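Local structure of adhesion G-protein coupled receptor G6 (Danio rerio, 6V55) at residues 347-352 and 367-372; 360-365 and 383-388; 424-429 and 439-444. The protein is an adhesion G-protein coupled receptor linked to myelination, whose multidomain, calcium-binding extracellular region probably senses ligands and controls signalling. All blocks are in the same frame, centred on the assembly; numbering follows the deposited sequence.

Contact 1 (347-352 and 367-372); sequences STLVVT and QWLNQT. With NAG (2-acetamido-2-deoxy-beta-D-glucopyranose), chain J.
Helix 367-372 passes over strand 347-352 with its nearest backbone points, the CA atoms of Leu349 and Leu369, still 10.6 Å apart, so side chains alone bridge the space. This is part of the helix-on-sheet layer of the SEA domain, an alpha/beta sandwich with the ferredoxin-like order of strands and helices, and strand 342-353 lies inside its sheet. Leu349 does most of the bridging. Its CG stands anti to the carbonyl carbon (chi1 -61°), which puts it beside the backbone N, and from there the two methyls reach the helix. There CD1 meets CD1 of Leu369 tip to tip at 3.8 Å. The other methyl, CD2, approaches the indole of Trp368 at its edge, near the ring plane, and comes 4.2 Å from CZ3. All three residues are buried, and the backbone of Leu349 pairs with Tyr403 of the neighbouring strand 399-410. The indole is placed from the far end as well: NE1 makes a weak hydrogen bond to the carbonyl of Ala429. On the opposite flank of the helix Asn370 carries a glycan, its ND2 bound covalently to C1 of NAG at 1.4 Å, while OD1 accepts from the backbone N of Val382. One turn on, Thr372 folds back on Trp368. Its OG1 lies 3.2 Å above the indole plane, offset toward the rim, and donates to Trp368 O at 2.6 Å; the backbone N of Thr372 reaches that same oxygen from the opposite face of the carbonyl plane, at 2.9 Å.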
loop_
_atom_site.group_PDB
_atom_site.type_symbol
_atom_site.label_atom_id
_atom_site.label_comp_id
_atom_site.label_asym_id
_atom_site.label_seq_id
_atom_site.Cartn_x
_atom_site.Cartn_y
_atom_site.Cartn_z
ATOM N N SER A 347 -15.010 -21.041 20.536
ATOM C CA SER A 347 -16.335 -21.610 20.298
ATOM C C SER A 347 -17.223 -21.524 21.530
ATOM O O SER A 347 -16.749 -21.508 22.673
ATOM C CB SER A 347 -16.301 -23.085 19.855
ATOM O OG SER A 347 -15.459 -23.853 20.690
ATOM N N THR A 348 -18.533 -21.474 21.278
ATOM C CA THR A 348 -19.550 -21.475 22.324
ATOM C C THR A 348 -20.415 -22.709 22.126
ATOM O O THR A 348 -21.115 -22.830 21.113
ATOM C CB THR A 348 -20.392 -20.203 22.294
ATOM O OG1 THR A 348 -19.566 -19.105 22.696
ATOM C CG2 THR A 348 -21.587 -20.303 23.251
ATOM N N LEU A 349 -20.354 -23.620 23.092
ATOM C CA LEU A 349 -21.051 -24.889 23.040
ATOM C C LEU A 349 -22.219 -24.849 24.007
ATOM O O LEU A 349 -22.045 -24.477 25.166
ATOM C CB LEU A 349 -20.108 -26.036 23.398
ATOM C CG LEU A 349 -18.900 -26.206 22.483
ATOM C CD1 LEU A 349 -17.698 -26.741 23.250
ATOM C CD2 LEU A 349 -19.259 -27.125 21.369
ATOM N N VAL A 350 -23.401 -25.227 23.525
ATOM C CA VAL A 350 -24.596 -25.385 24.349
ATOM C C VAL A 350 -24.916 -26.874 24.381
ATOM O O VAL A 350 -25.237 -27.468 23.348
ATOM C CB VAL A 350 -25.774 -24.574 23.800
ATOM C CG1 VAL A 350 -27.025 -24.909 24.569
ATOM C CG2 VAL A 350 -25.456 -23.095 23.880
ATOM N N VAL A 351 -24.783 -27.497 25.549
ATOM C CA VAL A 351 -24.957 -28.936 25.680
ATOM C C VAL A 351 -26.089 -29.215 26.668
ATOM O O VAL A 351 -26.437 -28.370 27.497
ATOM C CB VAL A 351 -23.646 -29.647 26.109
ATOM C CG1 VAL A 351 -22.498 -29.305 25.165
ATOM C CG2 VAL A 351 -23.264 -29.295 27.520
ATOM N N THR A 352 -26.694 -30.404 26.559
ATOM C CA THR A 352 -27.697 -30.857 27.530
ATOM C C THR A 352 -27.212 -32.130 28.216
ATOM O O THR A 352 -27.019 -33.155 27.563
ATOM C CB THR A 352 -29.069 -31.094 26.890
ATOM O OG1 THR A 352 -29.630 -29.841 26.521
ATOM C CG2 THR A 352 -30.010 -31.723 27.865
ATOM N N GLN A 367 -12.810 -34.414 25.274
ATOM C CA GLN A 367 -12.288 -35.587 24.575
ATOM C C GLN A 367 -13.099 -35.914 23.322
ATOM O O GLN A 367 -12.508 -36.326 22.311
ATOM C CB GLN A 367 -12.217 -36.768 25.544
ATOM C CG GLN A 367 -11.714 -38.054 24.982
ATOM C CD GLN A 367 -12.294 -39.253 25.729
ATOM O OE1 GLN A 367 -11.560 -40.133 26.202
ATOM N NE2 GLN A 367 -13.617 -39.260 25.894
ATOM N N TRP A 368 -14.418 -35.655 23.349
ATOM C CA TRP A 368 -15.259 -35.704 22.146
ATOM C C TRP A 368 -14.837 -34.668 21.126
ATOM O O TRP A 368 -14.879 -34.935 19.917
ATOM C CB TRP A 368 -16.726 -35.464 22.510
ATOM C CG TRP A 368 -17.627 -34.965 21.366
ATOM C CD1 TRP A 368 -18.150 -35.724 20.358
ATOM C CD2 TRP A 368 -18.121 -33.627 21.142
ATOM N NE1 TRP A 368 -18.928 -34.953 19.521
ATOM C CE2 TRP A 368 -18.937 -33.667 19.987
ATOM C CE3 TRP A 368 -17.952 -32.407 21.796
ATOM C CZ2 TRP A 368 -19.579 -32.534 19.480
ATOM C CZ3 TRP A 368 -18.599 -31.284 21.288
ATOM C CH2 TRP A 368 -19.403 -31.359 20.144
ATOM N N LEU A 369 -14.440 -33.474 21.599
ATOM C CA LEU A 369 -13.949 -32.423 20.703
ATOM C C LEU A 369 -12.643 -32.846 20.035
ATOM O O LEU A 369 -12.527 -32.764 18.812
ATOM C CB LEU A 369 -13.770 -31.091 21.455
ATOM C CG LEU A 369 -14.927 -30.070 21.533
ATOM C CD1 LEU A 369 -14.812 -29.157 22.736
ATOM C CD2 LEU A 369 -15.073 -29.224 20.274
ATOM N N ASN A 370 -11.685 -33.359 20.829
ATOM C CA ASN A 370 -10.430 -33.924 20.321
ATOM C C ASN A 370 -10.670 -35.081 19.351
ATOM O O ASN A 370 -10.047 -35.134 18.283
ATOM C CB ASN A 370 -9.587 -34.437 21.489
ATOM C CG ASN A 370 -8.575 -33.438 21.995
ATOM O OD1 ASN A 370 -8.640 -32.259 21.687
ATOM N ND2 ASN A 370 -7.617 -33.930 22.790
ATOM N N GLN A 371 -11.598 -35.992 19.693
ATOM C CA GLN A 371 -11.888 -37.145 18.849
ATOM C C GLN A 371 -12.584 -36.782 17.543
ATOM O O GLN A 371 -12.374 -37.477 16.546
ATOM C CB GLN A 371 -12.774 -38.163 19.571
ATOM C CG GLN A 371 -12.065 -39.407 20.117
ATOM C CD GLN A 371 -11.445 -40.293 19.039
ATOM O OE1 GLN A 371 -11.897 -40.332 17.884
ATOM N NE2 GLN A 371 -10.388 -41.006 19.417
ATOM N N THR A 372 -13.427 -35.739 17.514
ATOM C CA THR A 372 -14.219 -35.481 16.304
ATOM C C THR A 372 -13.366 -34.902 15.181
ATOM O O THR A 372 -13.515 -35.302 14.018
ATOM C CB THR A 372 -15.402 -34.549 16.601
ATOM O OG1 THR A 372 -16.157 -35.064 17.708
ATOM C CG2 THR A 372 -16.340 -34.392 15.360
HETATM C C1 NAG J . -6.522 -33.224 23.424
HETATM C C2 NAG J . -6.129 -33.951 24.742
HETATM C C3 NAG J . -4.863 -33.320 25.358
HETATM C C4 NAG J . -3.723 -33.274 24.342
HETATM C C5 NAG J . -4.171 -32.500 23.100
HETATM C C6 NAG J . -3.120 -32.439 22.013
HETATM C C7 NAG J . -7.699 -35.035 26.305
HETATM C C8 NAG J . -8.841 -34.823 27.254
HETATM N N2 NAG J . -7.229 -33.937 25.697
HETATM O O3 NAG J . -4.462 -34.047 26.517
HETATM O O4 NAG J . -2.568 -32.660 24.904
HETATM O O5 NAG J . -5.335 -33.126 22.528
HETATM O O6 NAG J . -1.998 -33.265 22.296
HETATM O O7 NAG J . -7.221 -36.150 26.100
#

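Contact 2 (360-365 and 383-388); sequences DATAII and DGISLQ
Ile385 is the one strand residue that holds this contact together, lying against Thr362 and Ile365, one turn apart on the helix. Its CG2 meets the methyl CG2 of Thr362 at 3.7 Å, and the two side chains slide past each other in opposite directions. From the same residue CD1 reaches deeper, to CG2 of Ile365 at 3.7 Å, where the side chains cross at about a right angle. The torsions explain this division of work. With CG1 anti to the backbone N (chi1 -180°), the long branch of Ile385 runs out to Ile365, and CG2 is left between the backbone N and the carbonyl carbon, close to the threonine. OG1 of Thr362 makes a weak hydrogen bond with Tyr403 OH.

In the ferredoxin-like SEA fold this is where the start of helix 361-374 rests on strand 380-392, an outermost strand of the sheet. Ile365 is the buried end of the contact: beyond Ile385 it also packs on Tyr403, Val351 and Ile432.

Toward the solvent the fit slackens quickly. The side chain of Leu387 starts toward the helix but comes no closer than 5.2 Å, and Ser386, between Ile385 and Leu387, points away. Leu387 and Gln388 are exposed and touch a crystal neighbour. At the opening of the helix the exposed Asp360 takes the N-cap position, though its bond is weak, OD2 accepting from the N of Ala363 at 3.3 Å with an N-H...O angle of 148°. At the other end of the strand segment, where the chain turns its corner, the exposed Asp383 forms a salt bridge through OD2 with Arg489 NH1.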
loop_
_atom_site.group_PDB
_atom_site.type_symbol
_atom_site.label_atom_id
_atom_site.label_comp_id
_atom_site.label_asym_id
_atom_site.label_seq_id
_atom_site.Cartn_x
_atom_site.Cartn_y
_atom_site.Cartn_z
ATOM N N ASP A 360 -18.414 -35.307 35.372
ATOM C CA ASP A 360 -17.988 -33.961 35.010
ATOM C C ASP A 360 -17.955 -33.918 33.489
ATOM O O ASP A 360 -17.116 -34.576 32.862
ATOM C CB ASP A 360 -16.622 -33.628 35.607
ATOM C CG ASP A 360 -15.983 -32.405 34.960
ATOM O OD1 ASP A 360 -16.377 -31.256 35.296
ATOM O OD2 ASP A 360 -15.094 -32.600 34.101
ATOM N N ALA A 361 -18.867 -33.143 32.901
ATOM C CA ALA A 361 -19.060 -33.166 31.459
ATOM C C ALA A 361 -17.942 -32.475 30.686
ATOM O O ALA A 361 -17.853 -32.680 29.470
ATOM C CB ALA A 361 -20.408 -32.528 31.113
ATOM N N THR A 362 -17.087 -31.689 31.356
ATOM C CA THR A 362 -16.008 -30.980 30.667
ATOM C C THR A 362 -14.955 -31.942 30.115
ATOM O O THR A 362 -14.434 -31.726 29.012
ATOM C CB THR A 362 -15.357 -29.963 31.607
ATOM O OG1 THR A 362 -16.359 -29.282 32.379
ATOM C CG2 THR A 362 -14.618 -28.948 30.821
ATOM N N ALA A 363 -14.667 -33.030 30.846
ATOM C CA ALA A 363 -13.734 -34.045 30.354
ATOM C C ALA A 363 -14.308 -34.782 29.156
ATOM O O ALA A 363 -13.594 -35.016 28.171
ATOM C CB ALA A 363 -13.388 -35.036 31.467
ATOM N N ILE A 364 -15.606 -35.098 29.212
ATOM C CA ILE A 364 -16.283 -35.843 28.147
ATOM C C ILE A 364 -16.407 -34.982 26.899
ATOM O O ILE A 364 -16.176 -35.462 25.781
ATOM C CB ILE A 364 -17.664 -36.341 28.637
ATOM C CG1 ILE A 364 -17.550 -37.311 29.829
ATOM C CG2 ILE A 364 -18.431 -37.051 27.539
ATOM C CD1 ILE A 364 -16.446 -38.376 29.709
ATOM N N ILE A 365 -16.707 -33.682 27.077
ATOM C CA ILE A 365 -16.857 -32.756 25.949
ATOM C C ILE A 365 -15.518 -32.504 25.272
ATOM O O ILE A 365 -15.414 -32.587 24.035
ATOM C CB ILE A 365 -17.514 -31.439 26.408
ATOM C CG1 ILE A 365 -19.016 -31.634 26.544
ATOM C CG2 ILE A 365 -17.306 -30.312 25.409
ATOM C CD1 ILE A 365 -19.665 -30.635 27.464
ATOM N N ASP A 383 -7.446 -26.377 23.592
ATOM C CA ASP A 383 -6.393 -25.810 24.418
ATOM C C ASP A 383 -6.949 -25.180 25.685
ATOM O O ASP A 383 -6.181 -24.612 26.475
ATOM C CB ASP A 383 -5.594 -24.761 23.614
ATOM C CG ASP A 383 -4.118 -24.665 24.037
ATOM O OD1 ASP A 383 -3.700 -25.425 24.940
ATOM O OD2 ASP A 383 -3.379 -23.817 23.470
ATOM N N GLY A 384 -8.264 -25.242 25.888
ATOM C CA GLY A 384 -8.884 -24.673 27.069
ATOM C C GLY A 384 -10.399 -24.669 26.967
ATOM O O GLY A 384 -10.935 -24.387 25.885
ATOM N N ILE A 385 -11.092 -24.978 28.069
ATOM C CA ILE A 385 -12.555 -25.063 28.082
ATOM C C ILE A 385 -13.023 -24.828 29.512
ATOM O O ILE A 385 -12.367 -25.262 30.462
ATOM C CB ILE A 385 -13.040 -26.412 27.487
ATOM C CG1 ILE A 385 -14.559 -26.550 27.476
ATOM C CG2 ILE A 385 -12.384 -27.601 28.154
ATOM C CD1 ILE A 385 -15.013 -27.577 26.509
ATOM N N SER A 386 -14.111 -24.059 29.668
ATOM C CA SER A 386 -14.670 -23.794 30.988
ATOM C C SER A 386 -16.181 -23.582 30.900
ATOM O O SER A 386 -16.702 -23.143 29.868
ATOM C CB SER A 386 -14.013 -22.581 31.626
ATOM O OG SER A 386 -14.486 -21.363 31.064
ATOM N N LEU A 387 -16.883 -23.886 31.997
ATOM C CA LEU A 387 -18.338 -23.810 32.039
ATOM C C LEU A 387 -18.776 -22.392 32.359
ATOM O O LEU A 387 -18.299 -21.798 33.330
ATOM C CB LEU A 387 -18.898 -24.770 33.088
ATOM C CG LEU A 387 -20.388 -24.705 33.450
ATOM C CD1 LEU A 387 -21.252 -25.083 32.295
ATOM C CD2 LEU A 387 -20.666 -25.624 34.584
ATOM N N GLN A 388 -19.704 -21.859 31.574
ATOM C CA GLN A 388 -20.144 -20.480 31.776
ATOM C C GLN A 388 -21.489 -20.343 32.450
ATOM O O GLN A 388 -21.671 -19.434 33.253
ATOM C CB GLN A 388 -20.218 -19.756 30.443
ATOM C CG GLN A 388 -18.903 -19.413 29.889
ATOM C CD GLN A 388 -19.041 -18.340 28.859
ATOM O OE1 GLN A 388 -18.360 -17.320 28.925
ATOM N NE2 GLN A 388 -19.951 -18.546 27.902
#

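Contact 3 (424-429 and 439-444); sequences SMLRSA and DSVTVN
NH2 of Arg427 is gripped by two partners: it donates to the carbonyl O of Val441 at 3.1 Å, nearly straight at 167°, and pairs with Glu423 OE2 in a salt bridge. The carbonyl oxygen lies at the edge of the guanidinium, only 7° out of its plane. To bring the guanidinium there the arginine chain bends at chi3 (-149°), and on the way its CG rests 3.8 Å from CG1 of Val441, so that the aliphatic part packs on the valine while the charged end bonds to the strand. Glu423 binds the strand too, its OE1 accepting from the backbone N of Val443. On the buried side Leu426 meets the other valine branch, CD1 to CG2 at 4.0 Å, the two side chains crossing at about a right angle. Strand 436-445 carries a classic beta bulge where Asp439 and Ser440 both face Val350. Here the end of helix 419-427, the second helix of the ferredoxin-like SEA domain, sits on that strand: Leu426 fills the seam against Trp368, Leu369 and Phe373 of helix 361-374, and Val441 leans on Leu349 of strand 342-353.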
loop_
_atom_site.group_PDB
_atom_site.type_symbol
_atom_site.label_atom_id
_atom_site.label_comp_id
_atom_site.label_asym_id
_atom_site.label_seq_id
_atom_site.Cartn_x
_atom_site.Cartn_y
_atom_site.Cartn_z
ATOM N N SER A 424 -19.911 -27.435 11.245
ATOM C CA SER A 424 -20.627 -28.560 10.654
ATOM C C SER A 424 -20.012 -29.920 10.980
ATOM O O SER A 424 -20.739 -30.920 10.951
ATOM C CB SER A 424 -20.738 -28.386 9.136
ATOM O OG SER A 424 -19.465 -28.447 8.525
ATOM N N MET A 425 -18.706 -30.009 11.275
ATOM C CA MET A 425 -18.201 -31.285 11.792
ATOM C C MET A 425 -18.649 -31.539 13.222
ATOM O O MET A 425 -18.772 -32.702 13.630
ATOM C CB MET A 425 -16.689 -31.367 11.736
ATOM C CG MET A 425 -16.153 -31.282 10.356
ATOM S SD MET A 425 -14.546 -30.486 10.423
ATOM C CE MET A 425 -13.627 -31.706 11.294
ATOM N N LEU A 426 -18.900 -30.476 13.992
ATOM C CA LEU A 426 -19.447 -30.662 15.326
ATOM C C LEU A 426 -20.955 -30.891 15.297
ATOM O O LEU A 426 -21.446 -31.754 16.034
ATOM C CB LEU A 426 -19.097 -29.470 16.206
ATOM C CG LEU A 426 -17.615 -29.328 16.549
ATOM C CD1 LEU A 426 -17.440 -28.140 17.435
ATOM C CD2 LEU A 426 -17.064 -30.579 17.219
ATOM N N ARG A 427 -21.700 -30.157 14.448
ATOM C CA ARG A 427 -23.160 -30.309 14.364
ATOM C C ARG A 427 -23.582 -31.677 13.839
ATOM O O ARG A 427 -24.682 -32.149 14.170
ATOM C CB ARG A 427 -23.769 -29.240 13.463
ATOM C CG ARG A 427 -24.011 -27.917 14.138
ATOM C CD ARG A 427 -24.351 -26.811 13.146
ATOM N NE ARG A 427 -23.875 -25.519 13.623
ATOM C CZ ARG A 427 -23.799 -24.427 12.863
ATOM N NH1 ARG A 427 -24.181 -24.492 11.590
ATOM N NH2 ARG A 427 -23.348 -23.272 13.364
ATOM N N SER A 428 -22.731 -32.330 13.034
ATOM C CA SER A 428 -22.999 -33.672 12.526
ATOM C C SER A 428 -22.527 -34.771 13.478
ATOM O O SER A 428 -22.517 -35.945 13.098
ATOM C CB SER A 428 -22.354 -33.862 11.153
ATOM O OG SER A 428 -20.945 -33.966 11.255
ATOM N N ALA A 429 -22.144 -34.429 14.704
ATOM C CA ALA A 429 -21.956 -35.420 15.766
ATOM C C ALA A 429 -22.466 -34.871 17.094
ATOM O O ALA A 429 -21.675 -34.511 17.976
ATOM C CB ALA A 429 -20.481 -35.832 15.870
ATOM N N ASP A 439 -26.698 -28.988 21.579
ATOM C CA ASP A 439 -27.899 -28.257 21.168
ATOM C C ASP A 439 -27.603 -27.188 20.134
ATOM O O ASP A 439 -28.463 -26.863 19.301
ATOM C CB ASP A 439 -28.557 -27.568 22.366
ATOM C CG ASP A 439 -29.065 -28.544 23.382
ATOM O OD1 ASP A 439 -29.535 -29.632 22.966
ATOM O OD2 ASP A 439 -28.988 -28.225 24.590
ATOM N N SER A 440 -26.402 -26.628 20.204
ATOM C CA SER A 440 -26.013 -25.439 19.473
ATOM C C SER A 440 -24.504 -25.346 19.555
ATOM O O SER A 440 -23.913 -25.694 20.584
ATOM C CB SER A 440 -26.669 -24.193 20.074
ATOM O OG SER A 440 -25.829 -23.061 19.948
ATOM N N VAL A 441 -23.884 -24.894 18.467
ATOM C CA VAL A 441 -22.477 -24.503 18.504
ATOM C C VAL A 441 -22.297 -23.343 17.538
ATOM O O VAL A 441 -22.886 -23.330 16.454
ATOM C CB VAL A 441 -21.537 -25.694 18.193
ATOM C CG1 VAL A 441 -21.915 -26.407 16.894
ATOM C CG2 VAL A 441 -20.067 -25.286 18.190
ATOM N N THR A 442 -21.582 -22.310 17.980
ATOM C CA THR A 442 -21.032 -21.290 17.096
ATOM C C THR A 442 -19.520 -21.281 17.283
ATOM O O THR A 442 -19.040 -21.412 18.413
ATOM C CB THR A 442 -21.606 -19.914 17.411
ATOM O OG1 THR A 442 -21.165 -19.553 18.712
ATOM C CG2 THR A 442 -23.143 -19.929 17.414
ATOM N N VAL A 443 -18.773 -21.165 16.180
ATOM C CA VAL A 443 -17.310 -21.092 16.189
ATOM C C VAL A 443 -16.901 -19.808 15.482
ATOM O O VAL A 443 -17.386 -19.521 14.383
ATOM C CB VAL A 443 -16.658 -22.312 15.505
ATOM C CG1 VAL A 443 -15.142 -22.192 15.476
ATOM C CG2 VAL A 443 -17.044 -23.598 16.208
ATOM N N ASN A 444 -16.033 -19.026 16.124
ATOM C CA ASN A 444 -15.527 -17.780 15.576
ATOM C C ASN A 444 -14.014 -17.847 15.473
ATOM O O ASN A 444 -13.333 -18.295 16.403
ATOM C CB ASN A 444 -15.944 -16.583 16.434
ATOM C CG ASN A 444 -17.421 -16.304 16.335
ATOM O OD1 ASN A 444 -18.020 -16.475 15.271
ATOM N ND2 ASN A 444 -18.030 -15.905 17.443
#

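In the fold
From the N terminus, strand 342-353 comes first and helix 361-374 turns back over it, which closes contact 1. Contact 2 opens on the first turns of that helix and closes only at strand 380-392, so the two cross along the chain. They also touch in space, where Val351 and Leu349 pack on Ile365, and Leu369 on Ile385. Strand 399-410 then runs between strands 380-392 and 342-353, before contact 3 follows in series, joining helix 419-427 to strand 436-445. That strand pairs with 342-353, and the hydrogen bond of Thr352 to Asp439 links contact 3 to contact 1. Contacts 2 and 3 do not touch; contact 1 lies against both.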